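Local coordinates for protein endo-beta-N-acetylglucosaminidase F1 (Bacteroides thetaiotaomicron VPI-5482, PDB 6TCV) that probably hydrolyses high-mannose N-glycans between the two N-acetylglucosamines of their core, at residues Q169-F174 against Y398-G403; V325-W330 against D349-N354; Q332-A337 against A358-G363. The protein carries 2 engineered substitutions. One frame throughout, in Å; residues are numbered along the deposited sequence.

Interaction 1 (Q169-F174 against Y398-G403); sequences QGYLFF and YGWFMG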
# COMPACT_ATOMS: atom_id res chain seq x y z
N GLN A 169 7.19 9.72 -2.51
CA GLN A 169 6.84 9.11 -1.22
C GLN A 169 7.79 7.96 -0.94
O GLN A 169 8.35 7.33 -1.85
CB GLN A 169 5.41 8.64 -1.22
CG GLN A 169 4.44 9.83 -1.34
CD GLN A 169 3.03 9.37 -1.41
OE1 GLN A 169 2.48 9.08 -2.50
NE2 GLN A 169 2.40 9.26 -0.27
N GLY A 170 7.96 7.66 0.35
CA GLY A 170 8.85 6.61 0.79
C GLY A 170 8.15 5.29 1.12
O GLY A 170 7.04 5.27 1.64
N TYR A 171 8.83 4.19 0.83
CA TYR A 171 8.34 2.81 1.02
C TYR A 171 9.44 2.01 1.69
O TYR A 171 10.49 1.80 1.08
CB TYR A 171 7.98 2.25 -0.35
CG TYR A 171 7.23 0.93 -0.35
CD1 TYR A 171 7.85 -0.27 -0.08
CD2 TYR A 171 5.89 0.90 -0.67
CE1 TYR A 171 7.15 -1.48 -0.09
CE2 TYR A 171 5.19 -0.33 -0.70
CZ TYR A 171 5.84 -1.47 -0.40
OH TYR A 171 5.18 -2.70 -0.43
N LEU A 172 9.23 1.56 2.93
CA LEU A 172 10.30 0.99 3.74
C LEU A 172 9.93 -0.40 4.24
O LEU A 172 8.93 -0.55 4.94
CB LEU A 172 10.56 1.91 4.95
CG LEU A 172 11.74 1.50 5.82
CD1 LEU A 172 13.03 1.58 5.02
CD2 LEU A 172 11.81 2.45 7.03
N PHE A 173 10.79 -1.37 4.01
CA PHE A 173 10.63 -2.70 4.60
C PHE A 173 11.45 -2.83 5.86
O PHE A 173 12.65 -2.54 5.85
CB PHE A 173 11.15 -3.79 3.66
CG PHE A 173 10.42 -4.01 2.38
CD1 PHE A 173 10.70 -3.25 1.26
CD2 PHE A 173 9.54 -5.11 2.24
CE1 PHE A 173 10.12 -3.55 0.03
CE2 PHE A 173 8.93 -5.35 1.01
CZ PHE A 173 9.22 -4.55 -0.09
N PHE A 174 10.83 -3.32 6.94
CA PHE A 174 11.55 -3.75 8.14
C PHE A 174 11.66 -5.26 8.18
O PHE A 174 10.66 -5.97 8.03
CB PHE A 174 10.82 -3.33 9.40
CG PHE A 174 10.94 -1.90 9.70
CD1 PHE A 174 12.03 -1.40 10.32
CD2 PHE A 174 9.97 -1.00 9.25
CE1 PHE A 174 12.17 -0.01 10.56
CE2 PHE A 174 10.12 0.39 9.49
CZ PHE A 174 11.20 0.85 10.12
N TYR A 398 8.87 9.33 -11.37
CA TYR A 398 8.69 8.27 -10.38
C TYR A 398 7.97 8.77 -9.14
O TYR A 398 8.19 9.88 -8.66
CB TYR A 398 10.06 7.68 -9.99
CG TYR A 398 10.68 6.90 -11.13
CD1 TYR A 398 10.29 5.60 -11.40
CD2 TYR A 398 11.61 7.47 -12.00
CE1 TYR A 398 10.79 4.90 -12.47
CE2 TYR A 398 12.09 6.78 -13.11
CZ TYR A 398 11.68 5.50 -13.34
OH TYR A 398 12.18 4.83 -14.39
N GLY A 399 7.14 7.88 -8.57
CA GLY A 399 6.37 8.23 -7.39
C GLY A 399 6.99 7.84 -6.06
O GLY A 399 6.61 8.40 -5.02
N TRP A 400 7.93 6.89 -6.05
CA TRP A 400 8.37 6.23 -4.81
C TRP A 400 9.88 6.05 -4.78
O TRP A 400 10.52 5.82 -5.82
CB TRP A 400 7.66 4.83 -4.66
CG TRP A 400 6.19 5.00 -4.55
CD1 TRP A 400 5.28 5.11 -5.55
CD2 TRP A 400 5.43 5.16 -3.33
NE1 TRP A 400 4.02 5.36 -5.05
CE2 TRP A 400 4.10 5.39 -3.68
CE3 TRP A 400 5.78 5.11 -1.97
CZ2 TRP A 400 3.11 5.61 -2.74
CZ3 TRP A 400 4.78 5.32 -1.05
CH2 TRP A 400 3.49 5.55 -1.42
N PHE A 401 10.41 6.04 -3.57
CA PHE A 401 11.73 5.50 -3.29
C PHE A 401 11.58 4.41 -2.24
O PHE A 401 10.80 4.58 -1.29
CB PHE A 401 12.75 6.60 -2.83
CG PHE A 401 12.26 7.47 -1.71
CD1 PHE A 401 11.52 8.60 -1.96
CD2 PHE A 401 12.57 7.16 -0.39
CE1 PHE A 401 11.05 9.37 -0.92
CE2 PHE A 401 12.13 7.96 0.65
CZ PHE A 401 11.36 9.06 0.39
N MET A 402 12.30 3.31 -2.41
CA MET A 402 12.16 2.13 -1.55
C MET A 402 13.46 1.93 -0.78
O MET A 402 14.55 2.14 -1.32
CB MET A 402 11.74 0.92 -2.34
CG MET A 402 11.56 -0.36 -1.54
SD MET A 402 13.07 -1.35 -1.28
CE MET A 402 12.80 -2.60 -2.56
N GLY A 403 13.30 1.50 0.47
CA GLY A 403 14.40 1.09 1.32
C GLY A 403 14.06 -0.22 2.01
O GLY A 403 12.89 -0.55 2.20
O HOH W 1 3.90 9.22 -4.88
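Q169 passes at a slant over one face of the W400 indole. Its CB sits over the six-membered ring, 3.6 Å from the centroid, as a CH-pi contact. The Q169 chain then runs on extended above the same face, and its amide plane is 29° from the indole plane. W400 CG is anti to the carbonyl carbon (chi1 -62°), which swings the six-membered ring across to the neighbouring strand. At the edge of this ring G170 O comes 3.5 Å from W400 CZ3. The polar end of Q169 is fixed on two sides. NE2 bonds to D197, while OE1 shares a water with G399 O, and the water donates to both. A leucine in place of W400 would probably leave the Q169 chain without its flat backing and open a gap next to I350, which W400 also packs against. On the other face of the sheet F401 lays its ring over the backbone of G170. The G170 CA atom is 3.7 Å from the F401 centroid. A beta carbon on G170 would run into F401 CE2, so the missing side chain matters. Further along, M402 bends at chi2 and chi3 and brings SD to the edge of the F173 ring, 5.0 Å from its centroid, a Met-aromatic contact. M402 CG also touches F173 CE1 at 3.8 Å and meets Y171 obliquely. The Y171 hydroxyl goes on to bond T326. Five backbone bonds join the strands, from Q169 N to G399 O at one end to F173 N to G403 O at the other. The strands are parallel, 19° apart. They are the first and last strands of a (beta/alpha)8 barrel, and this pairing closes it. Y171, W400 and M402 face its interior.

Interaction 2 (V325-W330 against D349-N354); sequences VTVFDW and DIVVAN. With NAG (2-acetamido-2-deoxy-beta-D-glucopyranose), chain B; NAG (2-acetamido-2-deoxy-beta-D-glucopyranose), chain C.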
# COMPACT_ATOMS: atom_id res chain seq x y z
N VAL A 325 -2.60 -2.65 -2.35
CA VAL A 325 -2.07 -3.90 -2.88
C VAL A 325 -0.79 -3.57 -3.62
O VAL A 325 -0.81 -2.80 -4.59
CB VAL A 325 -3.10 -4.62 -3.76
CG1 VAL A 325 -2.52 -5.90 -4.38
CG2 VAL A 325 -4.34 -4.92 -2.94
N THR A 326 0.31 -4.09 -3.11
CA THR A 326 1.61 -3.69 -3.61
C THR A 326 2.44 -4.94 -3.85
O THR A 326 2.21 -5.98 -3.23
CB THR A 326 2.34 -2.72 -2.66
OG1 THR A 326 2.83 -3.39 -1.50
CG2 THR A 326 1.45 -1.60 -2.21
N VAL A 327 3.42 -4.84 -4.74
CA VAL A 327 4.24 -5.98 -5.14
C VAL A 327 5.71 -5.59 -5.21
O VAL A 327 6.08 -4.47 -5.58
CB VAL A 327 3.80 -6.67 -6.43
CG1 VAL A 327 2.39 -7.18 -6.29
CG2 VAL A 327 3.91 -5.73 -7.58
N PHE A 328 6.56 -6.53 -4.87
CA PHE A 328 7.99 -6.53 -5.25
C PHE A 328 8.12 -7.15 -6.62
O PHE A 328 7.59 -8.24 -6.86
CB PHE A 328 8.73 -7.31 -4.17
CG PHE A 328 10.23 -7.33 -4.30
CD1 PHE A 328 10.99 -6.20 -4.47
CD2 PHE A 328 10.92 -8.54 -4.20
CE1 PHE A 328 12.38 -6.25 -4.52
CE2 PHE A 328 12.32 -8.61 -4.27
CZ PHE A 328 13.05 -7.46 -4.42
N ASP A 329 8.75 -6.44 -7.55
CA ASP A 329 8.94 -6.97 -8.90
C ASP A 329 10.11 -7.94 -8.97
O ASP A 329 11.27 -7.55 -9.18
CB ASP A 329 9.10 -5.84 -9.89
CG ASP A 329 9.19 -6.32 -11.31
OD1 ASP A 329 8.96 -7.52 -11.58
OD2 ASP A 329 9.53 -5.50 -12.20
N TRP A 330 9.84 -9.21 -8.67
CA TRP A 330 10.86 -10.26 -8.64
C TRP A 330 10.10 -11.58 -8.83
O TRP A 330 8.93 -11.69 -8.45
CB TRP A 330 11.60 -10.27 -7.29
CG TRP A 330 12.82 -11.08 -7.32
CD1 TRP A 330 13.05 -12.31 -6.74
CD2 TRP A 330 14.06 -10.71 -7.93
NE1 TRP A 330 14.36 -12.72 -7.03
CE2 TRP A 330 15.00 -11.74 -7.72
CE3 TRP A 330 14.47 -9.57 -8.64
CZ2 TRP A 330 16.32 -11.67 -8.22
CZ3 TRP A 330 15.75 -9.53 -9.16
CH2 TRP A 330 16.67 -10.53 -8.89
N ASP A 349 -1.31 -0.79 -6.53
CA ASP A 349 -1.15 0.58 -6.10
C ASP A 349 0.30 1.03 -6.15
O ASP A 349 0.56 2.20 -6.49
CB ASP A 349 -1.69 0.70 -4.69
CG ASP A 349 -3.16 0.50 -4.65
OD1 ASP A 349 -3.89 1.36 -5.19
OD2 ASP A 349 -3.64 -0.52 -4.08
N ILE A 350 1.24 0.15 -5.81
CA ILE A 350 2.66 0.48 -5.77
C ILE A 350 3.41 -0.76 -6.21
O ILE A 350 3.12 -1.86 -5.71
CB ILE A 350 3.17 0.91 -4.36
CG1 ILE A 350 2.24 1.96 -3.71
CG2 ILE A 350 4.59 1.46 -4.46
CD1 ILE A 350 2.60 2.25 -2.26
N VAL A 351 4.41 -0.58 -7.08
CA VAL A 351 5.35 -1.65 -7.43
C VAL A 351 6.76 -1.15 -7.13
O VAL A 351 7.15 -0.04 -7.52
CB VAL A 351 5.17 -2.16 -8.88
CG1 VAL A 351 5.22 -1.07 -9.92
CG2 VAL A 351 6.21 -3.26 -9.19
N VAL A 352 7.53 -1.96 -6.42
CA VAL A 352 8.91 -1.64 -6.06
C VAL A 352 9.83 -2.68 -6.68
O VAL A 352 9.54 -3.89 -6.62
CB VAL A 352 9.09 -1.48 -4.52
CG1 VAL A 352 8.19 -0.36 -4.00
CG2 VAL A 352 8.84 -2.78 -3.73
N ALA A 353 11.00 -2.23 -7.12
CA ALA A 353 11.88 -3.09 -7.89
C ALA A 353 13.05 -3.53 -7.03
O ALA A 353 13.25 -3.06 -5.92
CB ALA A 353 12.42 -2.31 -9.09
N ASN A 354 13.81 -4.48 -7.55
CA ASN A 354 15.02 -4.97 -6.88
C ASN A 354 16.04 -3.84 -6.73
O ASN A 354 16.07 -2.85 -7.49
CB ASN A 354 15.60 -6.17 -7.63
CG ASN A 354 16.64 -6.88 -6.80
OD1 ASN A 354 16.42 -6.97 -5.60
ND2 ASN A 354 17.66 -7.42 -7.39
C1 NAG B . 15.53 -10.15 -1.58
C2 NAG B . 14.33 -10.24 -0.65
C3 NAG B . 14.66 -10.73 0.76
C4 NAG B . 16.16 -10.82 0.95
C5 NAG B . 16.78 -9.53 0.44
C6 NAG B . 18.28 -9.41 0.71
C7 NAG B . 12.32 -8.82 -0.79
C8 NAG B . 11.81 -7.39 -0.76
N2 NAG B . 13.63 -8.97 -0.61
O3 NAG B . 14.07 -12.02 0.96
O4 NAG B . 16.41 -10.94 2.36
O5 NAG B . 16.63 -9.45 -0.99
O6 NAG B . 18.79 -8.28 0.10
O7 NAG B . 11.58 -9.80 -0.97
C1 NAG C . 18.49 -13.07 -4.73
C2 NAG C . 18.67 -13.44 -3.28
C3 NAG C . 17.42 -13.09 -2.48
C4 NAG C . 17.05 -11.65 -2.74
C5 NAG C . 16.81 -11.48 -4.23
C6 NAG C . 16.27 -10.13 -4.64
C7 NAG C . 20.09 -15.42 -3.06
C8 NAG C . 20.12 -16.93 -3.13
N2 NAG C . 18.90 -14.88 -3.17
O3 NAG C . 17.70 -13.36 -1.11
O4 NAG C . 15.86 -11.45 -1.96
O5 NAG C . 18.06 -11.72 -4.88
O6 NAG C . 17.18 -9.11 -4.14
O7 NAG C . 21.10 -14.75 -2.91
O HOH W 2 13.02 -5.69 -10.03
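W330 and N354 meet at the rim of the sugar site, with N354 ND2 3.4 Å from W330 CZ3. The indole and amide planes are 51° apart. Each residue also holds the N-acetylglucosamine of chain C. N354 OD1 accepts a hydrogen bond of 2.7 Å from O6 of this sugar. Its C6 lies over the centre of the W330 ring, 3.7 Å from CE2. The F328 ring serves the other sugar. The acetamide methyl C8 of the chain B N-acetylglucosamine sits over the middle of its face, and C7 is 3.5 Å from F328 CE2. F328 CG is anti to its own N (chi1 -175°), which turns the ring along the strand toward N354. A353 O and N354 OD1 lie at the ring edge.

Behind this first shell, backbone bonds set the register. D329 N donates to V352 O at 2.8 Å. V352 N donates almost straight to V327 O, at 171°. Water 2 bridges D329 O and N354 N. Deeper in, V327 CG2 meets V351 CG2 at 3.7 Å, and T326 CG2 lies alongside I350. At the far end V325 N donates to the anti lone pair of D349 OD2, and V325 O takes D349 N. K317 makes a salt bridge to the same OD2, which probably favours the charged carboxylate.

The two sugars are joined through O4 of chain C. This contact therefore grips both sides of the kind of linkage such enzymes cut. It does so mainly with aromatic faces, and N354 adds an acceptor for O6; Y290, Y355 and E376 add further hydrogen bonds.

Interaction 3 (Q332-A337 against A358-G363); sequences QMYGVA and AAYPIG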
# COMPACT_ATOMS: atom_id res chain seq x y z
N GLN A 332 7.81 -14.25 -10.30
CA GLN A 332 6.67 -14.21 -11.20
C GLN A 332 5.58 -13.27 -10.70
O GLN A 332 4.44 -13.38 -11.13
CB GLN A 332 6.11 -15.62 -11.36
CG GLN A 332 6.84 -16.48 -12.37
CD GLN A 332 8.33 -16.61 -12.13
OE1 GLN A 332 8.78 -17.22 -11.15
NE2 GLN A 332 9.12 -16.05 -13.04
N MET A 333 5.91 -12.33 -9.81
CA MET A 333 4.89 -11.58 -9.10
C MET A 333 4.22 -10.48 -9.92
O MET A 333 3.13 -10.03 -9.54
CB MET A 333 5.47 -10.94 -7.81
CG MET A 333 4.39 -10.60 -6.79
SD MET A 333 3.58 -12.09 -6.14
CE MET A 333 1.83 -11.63 -6.30
N TYR A 334 4.86 -10.00 -11.00
CA TYR A 334 4.42 -8.79 -11.69
C TYR A 334 4.62 -8.91 -13.18
O TYR A 334 5.63 -9.40 -13.62
CB TYR A 334 5.26 -7.61 -11.20
CG TYR A 334 4.88 -6.25 -11.75
CD1 TYR A 334 3.69 -5.61 -11.40
CD2 TYR A 334 5.74 -5.59 -12.59
CE1 TYR A 334 3.37 -4.35 -11.85
CE2 TYR A 334 5.43 -4.30 -13.10
CZ TYR A 334 4.22 -3.69 -12.71
OH TYR A 334 3.89 -2.42 -13.14
N GLY A 335 3.66 -8.42 -13.93
CA GLY A 335 3.81 -8.32 -15.37
C GLY A 335 2.55 -8.45 -16.19
O GLY A 335 2.52 -7.91 -17.30
N VAL A 336 1.53 -9.12 -15.70
CA VAL A 336 0.25 -9.23 -16.40
C VAL A 336 -0.63 -8.05 -16.03
O VAL A 336 -0.82 -7.74 -14.85
CB VAL A 336 -0.42 -10.57 -16.06
CG1 VAL A 336 -1.89 -10.57 -16.46
CG2 VAL A 336 0.31 -11.68 -16.76
N ALA A 337 -1.19 -7.39 -17.04
CA ALA A 337 -1.75 -6.07 -16.84
C ALA A 337 -3.27 -6.07 -16.82
O ALA A 337 -3.88 -5.00 -16.60
CB ALA A 337 -1.26 -5.16 -17.98
N ALA A 358 14.94 0.40 -11.30
CA ALA A 358 13.70 1.16 -11.16
C ALA A 358 12.52 0.28 -11.61
O ALA A 358 12.65 -0.54 -12.53
CB ALA A 358 13.68 2.43 -12.02
N ALA A 359 11.37 0.40 -10.94
CA ALA A 359 10.17 -0.31 -11.36
C ALA A 359 9.60 0.32 -12.63
O ALA A 359 9.83 1.49 -12.91
CB ALA A 359 9.14 -0.25 -10.22
N TYR A 360 8.74 -0.43 -13.33
CA TYR A 360 8.14 0.06 -14.55
C TYR A 360 6.64 -0.18 -14.45
O TYR A 360 6.20 -1.17 -13.85
CB TYR A 360 8.65 -0.65 -15.85
CG TYR A 360 8.44 -2.15 -15.85
CD1 TYR A 360 9.28 -3.03 -15.14
CD2 TYR A 360 7.34 -2.70 -16.50
CE1 TYR A 360 8.99 -4.41 -15.10
CE2 TYR A 360 7.08 -4.05 -16.45
CZ TYR A 360 7.90 -4.87 -15.74
OH TYR A 360 7.59 -6.24 -15.69
N PRO A 361 5.84 0.68 -15.09
CA PRO A 361 4.37 0.52 -15.09
C PRO A 361 3.88 -0.44 -16.16
O PRO A 361 4.51 -0.58 -17.22
CB PRO A 361 3.87 1.94 -15.38
CG PRO A 361 4.97 2.51 -16.26
CD PRO A 361 6.27 1.94 -15.71
N ILE A 362 2.72 -1.05 -15.91
CA ILE A 362 2.00 -1.82 -16.93
C ILE A 362 0.56 -1.33 -17.03
O ILE A 362 0.05 -0.66 -16.15
CB ILE A 362 2.07 -3.33 -16.65
CG1 ILE A 362 1.38 -3.68 -15.35
CG2 ILE A 362 3.55 -3.75 -16.59
CD1 ILE A 362 1.37 -5.17 -15.01
N GLY A 363 -0.12 -1.71 -18.10
CA GLY A 363 -1.49 -1.25 -18.26
C GLY A 363 -1.58 0.25 -18.30
O GLY A 363 -0.80 0.92 -18.99
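The Y334 ring carries I362 CD1 over one face, 4.2 Å from its centroid. At its edge, near the plane, lies Y360 O. The same ring turns an edge toward the face of Y360, a T-shaped pair with planes at 63°. Between the rings, Y334 CE2 comes to 3.7 Å from Y360 CZ. Y334 CG is anti to the backbone N (chi1 -176°), and this extends the ring across to the segment 358-363. Its hydroxyl donates to Y360 O at 2.7 Å, in the carbonyl plane and on a lone pair. I362 comes from the opposite direction and reaches past the ring. Its CD1 ends 3.4 Å from V336 O and also packs on A337 CB. A337 CB in turn touches G363 N at 3.6 Å.

Y334 also touches V327, D329 and V351 of the neighbouring barrel strands. The contact ties the loop after strand 324-329 to the loop after strand 350-353, well away from the sugars. It is mostly apolar, with one directed bond: I362 packs on the ring, and the phenol donates its proton to a backbone carbonyl.

In the fold
The chain order is 169-174, 325-330, 332-337, 349-354, 358-363, 398-403. Interactions 2 and 3 are thus nested inside the loop closed by interaction 1, and their own segments alternate. Interactions 1 and 2 belong to the same barrel sheet, with centres 10 Å apart. Their side chains meet across the interior, and M402 CE comes 3.4 Å from A353 O. Interaction 3 joins the loops that follow the two strands of interaction 2, about 8 Å away between centres. It lies about 17 Å from interaction 1. Together they run from barrel closure, through the sugar-binding strand ends, to the loops at the surface.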